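PDB 7EHU: chitin oligosaccharide binding protein NagB2 from Paenibacillus sp. FPU-7, which binds short chitin oligosaccharides, N,N'-diacetylchitobiose and N,N',N''-triacetylchitotriose, as an extracellular solute-binding protein, probably delivering them to an ABC transporter for uptake. Local coordinates for residues Tyr340-Asn353 with Ser357-Thr371. Residues are numbered along the deposited sequence; the frame is centred on the assembly and turned at random. Where two conformers were deposited one is given.
Sequences YTLEIQGEALGRDN and SMKGVPTPAEAAPLT
The side-chain amide of Gln345, buried on helix 342-352, grips the backbone of Ser357 and Met358, a worked example of one amide pinning an irregular loop. Its OE1 accepts two backbone N-H groups: Ser357 N approaches in the carbonyl plane, on a lone pair, at 2.8 Å, whereas Met358 N stands 52° above that plane, 3.1 Å from the same oxygen. A bend at chi2 (-103°) turns the amide to the loop, and NE2 gives a weak bond to Ser357 OG, a hydroxyl bonded more firmly to Pro143 O. NE2 also gives a weak bond to Glu144 O. A leucine in place of Gln345 would probably leave the N-H groups of Ser357 and Met358 without their acceptor. The side chain of Ser357 lies about 8 Å from a bound N-acetylglucosamine. Apolar side chains pack beside this polar site. Met358 lays its SD against the Tyr340 backbone, Leu342 CD2 packs on Met358 CB at 3.6 Å, and Val361 CG1 sits against Gly346 CA and Leu349 CD2, CG2 against Gln345 CB and Leu342 CD2. Leu349 CD2 rests against CG and CD of Pro364, 3.8 Å from CG, the two side chains crossing at about a right angle. At the helix's C-terminal end, Thr371 OG1 donates to Asn353 OD1 (2.6 Å), from above the carbonyl plane; a water bonded to OG1 also reaches Asn353 O. Two polar clamps, at Gln345 and Asn353, thus fix the returning chain on the helix, the first by satisfying two loop N-H groups.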
loop_
_atom_site.group_PDB
_atom_site.type_symbol
_atom_site.label_atom_id
_atom_site.label_comp_id
_atom_site.label_asym_id
_atom_site.label_seq_id
_atom_site.Cartn_x
_atom_site.Cartn_y
_atom_site.Cartn_z
ATOM N N TYR A 340 -3.478 1.033 -19.540
ATOM C CA TYR A 340 -2.843 2.294 -19.138
ATOM C C TYR A 340 -3.296 3.390 -20.092
ATOM O O TYR A 340 -2.585 3.810 -20.996
ATOM C CB TYR A 340 -1.325 2.125 -19.081
ATOM C CG TYR A 340 -0.908 1.171 -17.996
ATOM C CD1 TYR A 340 -0.827 1.586 -16.674
ATOM C CD2 TYR A 340 -0.617 -0.157 -18.275
ATOM C CE1 TYR A 340 -0.456 0.720 -15.670
ATOM C CE2 TYR A 340 -0.243 -1.033 -17.282
ATOM C CZ TYR A 340 -0.178 -0.602 -15.985
ATOM O OH TYR A 340 0.201 -1.479 -15.006
ATOM N N THR A 341 -4.531 3.836 -19.890
ATOM C CA THR A 341 -5.095 4.930 -20.670
ATOM C C THR A 341 -5.917 5.794 -19.726
ATOM O O THR A 341 -6.408 5.321 -18.697
ATOM C CB THR A 341 -5.825 4.317 -21.888
ATOM O OG1 THR A 341 -6.282 5.344 -22.768
ATOM C CG2 THR A 341 -6.994 3.436 -21.450
ATOM N N LEU A 342 -6.035 7.075 -20.056
ATOM C CA LEU A 342 -6.693 7.983 -19.120
ATOM C C LEU A 342 -8.173 7.662 -18.962
ATOM O O LEU A 342 -8.779 8.007 -17.960
ATOM C CB LEU A 342 -6.525 9.442 -19.564
ATOM C CG LEU A 342 -5.095 9.976 -19.543
ATOM C CD1 LEU A 342 -5.078 11.497 -19.653
ATOM C CD2 LEU A 342 -4.345 9.541 -18.310
ATOM N N GLU A 343 -8.769 7.023 -19.927
ATOM C CA GLU A 343 -10.147 6.629 -19.830
ATOM C C GLU A 343 -10.374 5.547 -18.780
ATOM O O GLU A 343 -11.276 5.662 -17.930
ATOM C CB GLU A 343 -10.680 6.802 -21.269
ATOM C CG GLU A 343 -12.123 6.446 -21.522
ATOM C CD GLU A 343 -12.555 6.724 -22.958
ATOM O OE1 GLU A 343 -12.114 7.073 -23.978
ATOM O OE2 GLU A 343 -12.669 5.453 -23.293
ATOM N N ILE A 344 -9.431 4.632 -18.663
ATOM C CA ILE A 344 -9.500 3.614 -17.619
ATOM C C ILE A 344 -9.161 4.227 -16.259
ATOM O O ILE A 344 -9.843 3.987 -15.256
ATOM C CB ILE A 344 -8.558 2.447 -17.972
ATOM C CG1 ILE A 344 -9.020 1.723 -19.254
ATOM C CG2 ILE A 344 -8.439 1.465 -16.803
ATOM C CD1 ILE A 344 -10.404 1.122 -19.194
ATOM N N GLN A 345 -8.097 5.037 -16.211
ATOM C CA GLN A 345 -7.711 5.688 -14.967
ATOM C C GLN A 345 -8.820 6.603 -14.464
ATOM O O GLN A 345 -9.046 6.713 -13.253
ATOM C CB GLN A 345 -6.431 6.490 -15.194
ATOM C CG GLN A 345 -5.227 5.651 -15.555
ATOM C CD GLN A 345 -4.268 5.461 -14.406
ATOM O OE1 GLN A 345 -3.964 6.403 -13.677
ATOM N NE2 GLN A 345 -3.793 4.236 -14.222
ATOM N N GLY A 346 -9.506 7.284 -15.380
ATOM C CA GLY A 346 -10.576 8.180 -14.989
ATOM C C GLY A 346 -11.801 7.446 -14.485
ATOM O O GLY A 346 -12.492 7.924 -13.577
ATOM N N GLU A 347 -12.112 6.292 -15.086
ATOM C CA GLU A 347 -13.222 5.483 -14.592
ATOM C C GLU A 347 -12.900 4.947 -13.197
ATOM O O GLU A 347 -13.766 4.924 -12.311
ATOM C CB GLU A 347 -13.521 4.332 -15.560
ATOM C CG GLU A 347 -14.496 3.294 -15.021
ATOM C CD GLU A 347 -15.052 2.331 -16.090
ATOM O OE1 GLU A 347 -14.736 2.488 -17.289
ATOM O OE2 GLU A 347 -15.838 1.425 -15.728
ATOM N N ALA A 348 -11.642 4.539 -12.975
ATOM C CA ALA A 348 -11.233 4.059 -11.658
ATOM C C ALA A 348 -11.373 5.148 -10.596
ATOM O O ALA A 348 -11.819 4.878 -9.472
ATOM C CB ALA A 348 -9.790 3.531 -11.710
ATOM N N LEU A 349 -10.963 6.377 -10.927
ATOM C CA LEU A 349 -11.114 7.493 -10.003
ATOM C C LEU A 349 -12.583 7.860 -9.803
ATOM O O LEU A 349 -13.024 8.062 -8.666
ATOM C CB LEU A 349 -10.329 8.692 -10.533
ATOM C CG LEU A 349 -10.481 9.978 -9.717
ATOM C CD1 LEU A 349 -9.978 9.847 -8.295
ATOM C CD2 LEU A 349 -9.767 11.125 -10.406
ATOM N N GLY A 350 -13.356 7.932 -10.894
ATOM C CA GLY A 350 -14.736 8.380 -10.812
ATOM C C GLY A 350 -15.630 7.472 -9.993
ATOM O O GLY A 350 -16.540 7.955 -9.322
ATOM N N ARG A 351 -15.393 6.157 -10.031
ATOM C CA ARG A 351 -16.237 5.190 -9.331
ATOM C C ARG A 351 -15.675 4.740 -7.988
ATOM O O ARG A 351 -16.401 4.678 -6.992
ATOM C CB ARG A 351 -16.487 3.941 -10.183
ATOM C CG ARG A 351 -17.413 2.919 -9.492
ATOM C CD ARG A 351 -17.633 1.661 -10.342
ATOM N NE ARG A 351 -18.671 1.848 -11.357
ATOM C CZ ARG A 351 -19.604 0.953 -11.678
ATOM N NH1 ARG A 351 -19.665 -0.229 -11.072
ATOM N NH2 ARG A 351 -20.486 1.246 -12.623
ATOM N N ASP A 352 -14.410 4.369 -7.950
ATOM C CA ASP A 352 -13.820 3.777 -6.766
ATOM C C ASP A 352 -12.863 4.696 -6.078
ATOM O O ASP A 352 -12.173 4.263 -5.145
ATOM C CB ASP A 352 -13.092 2.498 -7.100
ATOM C CG ASP A 352 -13.925 1.322 -6.855
ATOM O OD1 ASP A 352 -15.094 1.478 -6.397
ATOM O OD2 ASP A 352 -13.364 0.249 -7.045
ATOM N N ASN A 353 -12.790 5.954 -6.520
ATOM C CA ASN A 353 -11.922 6.897 -5.864
ATOM C C ASN A 353 -10.498 6.382 -5.891
ATOM O O ASN A 353 -9.731 6.642 -4.966
ATOM C CB ASN A 353 -12.395 7.188 -4.437
ATOM C CG ASN A 353 -13.499 8.232 -4.412
ATOM O OD1 ASN A 353 -13.235 9.431 -4.438
ATOM N ND2 ASN A 353 -14.727 7.782 -4.430
ATOM N N SER A 357 -2.290 6.861 -11.481
ATOM C CA SER A 357 -0.845 6.842 -11.691
ATOM C C SER A 357 -0.413 7.622 -12.922
ATOM O O SER A 357 0.789 7.865 -13.088
ATOM C CB SER A 357 -0.349 5.406 -11.818
ATOM O OG SER A 357 -0.974 4.797 -12.927
ATOM N N MET A 358 -1.352 8.004 -13.789
ATOM C CA MET A 358 -1.079 8.710 -15.034
ATOM C C MET A 358 -1.553 10.144 -14.906
ATOM O O MET A 358 -2.525 10.425 -14.207
ATOM C CB MET A 358 -1.849 8.023 -16.171
ATOM C CG MET A 358 -1.284 6.627 -16.478
ATOM S SD MET A 358 -2.179 5.790 -17.786
ATOM C CE MET A 358 -1.538 6.729 -19.197
ATOM N N LYS A 359 -0.835 11.042 -15.573
ATOM C CA LYS A 359 -1.099 12.476 -15.514
ATOM C C LYS A 359 -2.290 12.888 -16.371
ATOM O O LYS A 359 -2.575 12.296 -17.400
ATOM C CB LYS A 359 0.125 13.244 -16.032
ATOM C CG LYS A 359 1.411 13.017 -15.251
ATOM C CD LYS A 359 2.606 13.637 -15.947
ATOM C CE LYS A 359 3.888 12.960 -15.606
ATOM N NZ LYS A 359 5.002 13.385 -16.462
ATOM N N GLY A 360 -2.960 13.954 -15.956
ATOM C CA GLY A 360 -3.963 14.568 -16.798
ATOM C C GLY A 360 -5.388 14.082 -16.658
ATOM O O GLY A 360 -6.235 14.477 -17.469
ATOM N N VAL A 361 -5.688 13.241 -15.671
ATOM C CA VAL A 361 -7.079 12.852 -15.444
ATOM C C VAL A 361 -7.831 14.078 -14.930
ATOM O O VAL A 361 -7.429 14.644 -13.913
ATOM C CB VAL A 361 -7.166 11.690 -14.444
ATOM C CG1 VAL A 361 -8.611 11.400 -14.101
ATOM C CG2 VAL A 361 -6.443 10.461 -14.970
ATOM N N PRO A 362 -8.910 14.531 -15.569
ATOM C CA PRO A 362 -9.619 15.711 -15.055
ATOM C C PRO A 362 -10.262 15.442 -13.702
ATOM O O PRO A 362 -10.587 14.305 -13.348
ATOM C CB PRO A 362 -10.681 15.988 -16.131
ATOM C CG PRO A 362 -10.237 15.255 -17.333
ATOM C CD PRO A 362 -9.511 14.050 -16.826
ATOM N N THR A 363 -10.452 16.506 -12.932
ATOM C CA THR A 363 -11.157 16.373 -11.661
ATOM C C THR A 363 -12.566 15.847 -11.947
ATOM O O THR A 363 -13.241 16.357 -12.849
ATOM C CB THR A 363 -11.208 17.730 -10.951
ATOM O OG1 THR A 363 -9.870 18.190 -10.719
ATOM C CG2 THR A 363 -11.917 17.635 -9.608
ATOM N N PRO A 364 -13.031 14.816 -11.242
ATOM C CA PRO A 364 -14.392 14.326 -11.491
ATOM C C PRO A 364 -15.429 15.424 -11.279
ATOM O O PRO A 364 -15.276 16.292 -10.420
ATOM C CB PRO A 364 -14.551 13.190 -10.470
ATOM C CG PRO A 364 -13.156 12.739 -10.176
ATOM C CD PRO A 364 -12.315 13.987 -10.252
ATOM N N ALA A 365 -16.504 15.372 -12.079
ATOM C CA ALA A 365 -17.572 16.362 -11.967
ATOM C C ALA A 365 -18.232 16.319 -10.593
ATOM O O ALA A 365 -18.572 17.371 -10.023
ATOM C CB ALA A 365 -18.613 16.126 -13.065
ATOM N N GLU A 366 -18.466 15.111 -10.069
ATOM C CA GLU A 366 -18.870 14.906 -8.671
ATOM C C GLU A 366 -17.664 14.371 -7.888
ATOM O O GLU A 366 -17.500 13.172 -7.663
ATOM C CB GLU A 366 -20.080 13.960 -8.570
ATOM C CG GLU A 366 -19.793 12.573 -9.148
ATOM C CD GLU A 366 -20.891 11.528 -8.969
ATOM O OE1 GLU A 366 -21.960 11.823 -8.394
ATOM O OE2 GLU A 366 -20.613 10.360 -9.331
ATOM N N ALA A 367 -16.816 15.288 -7.444
ATOM C CA ALA A 367 -15.617 14.910 -6.707
ATOM C C ALA A 367 -15.938 14.619 -5.239
ATOM O O ALA A 367 -16.775 15.265 -4.603
ATOM C CB ALA A 367 -14.534 15.984 -6.847
ATOM N N ALA A 368 -15.312 13.674 -4.726
ATOM C CA ALA A 368 -15.768 13.191 -3.436
ATOM C C ALA A 368 -15.074 13.956 -2.296
ATOM O O ALA A 368 -13.846 14.152 -2.335
ATOM C CB ALA A 368 -15.500 11.687 -3.400
ATOM N N PRO A 369 -15.829 14.449 -1.300
ATOM C CA PRO A 369 -15.206 15.182 -0.189
ATOM C C PRO A 369 -14.047 14.469 0.495
ATOM O O PRO A 369 -13.058 15.103 0.891
ATOM C CB PRO A 369 -16.373 15.372 0.795
ATOM C CG PRO A 369 -17.596 15.321 -0.010
ATOM C CD PRO A 369 -17.305 14.526 -1.256
ATOM N N LEU A 370 -14.152 13.162 0.692
ATOM C CA LEU A 370 -13.086 12.466 1.408
ATOM C C LEU A 370 -11.808 12.452 0.571
ATOM O O LEU A 370 -10.704 12.636 1.099
ATOM C CB LEU A 370 -13.539 11.051 1.760
ATOM C CG LEU A 370 -12.540 10.184 2.519
ATOM C CD1 LEU A 370 -12.042 10.868 3.779
ATOM C CD2 LEU A 370 -13.179 8.832 2.843
ATOM N N THR A 371 -11.935 12.272 -0.741
ATOM C CA THR A 371 -10.752 12.326 -1.595
ATOM C C THR A 371 -10.160 13.737 -1.603
ATOM O O THR A 371 -8.934 13.891 -1.639
ATOM C CB THR A 371 -11.130 11.800 -2.982
ATOM O OG1 THR A 371 -11.405 10.393 -2.843
ATOM C CG2 THR A 371 -10.007 11.990 -4.005
HETATM O O HOH W 1 -16.228 10.858 -7.537
HETATM O O HOH W 2 -9.345 8.365 -2.201
#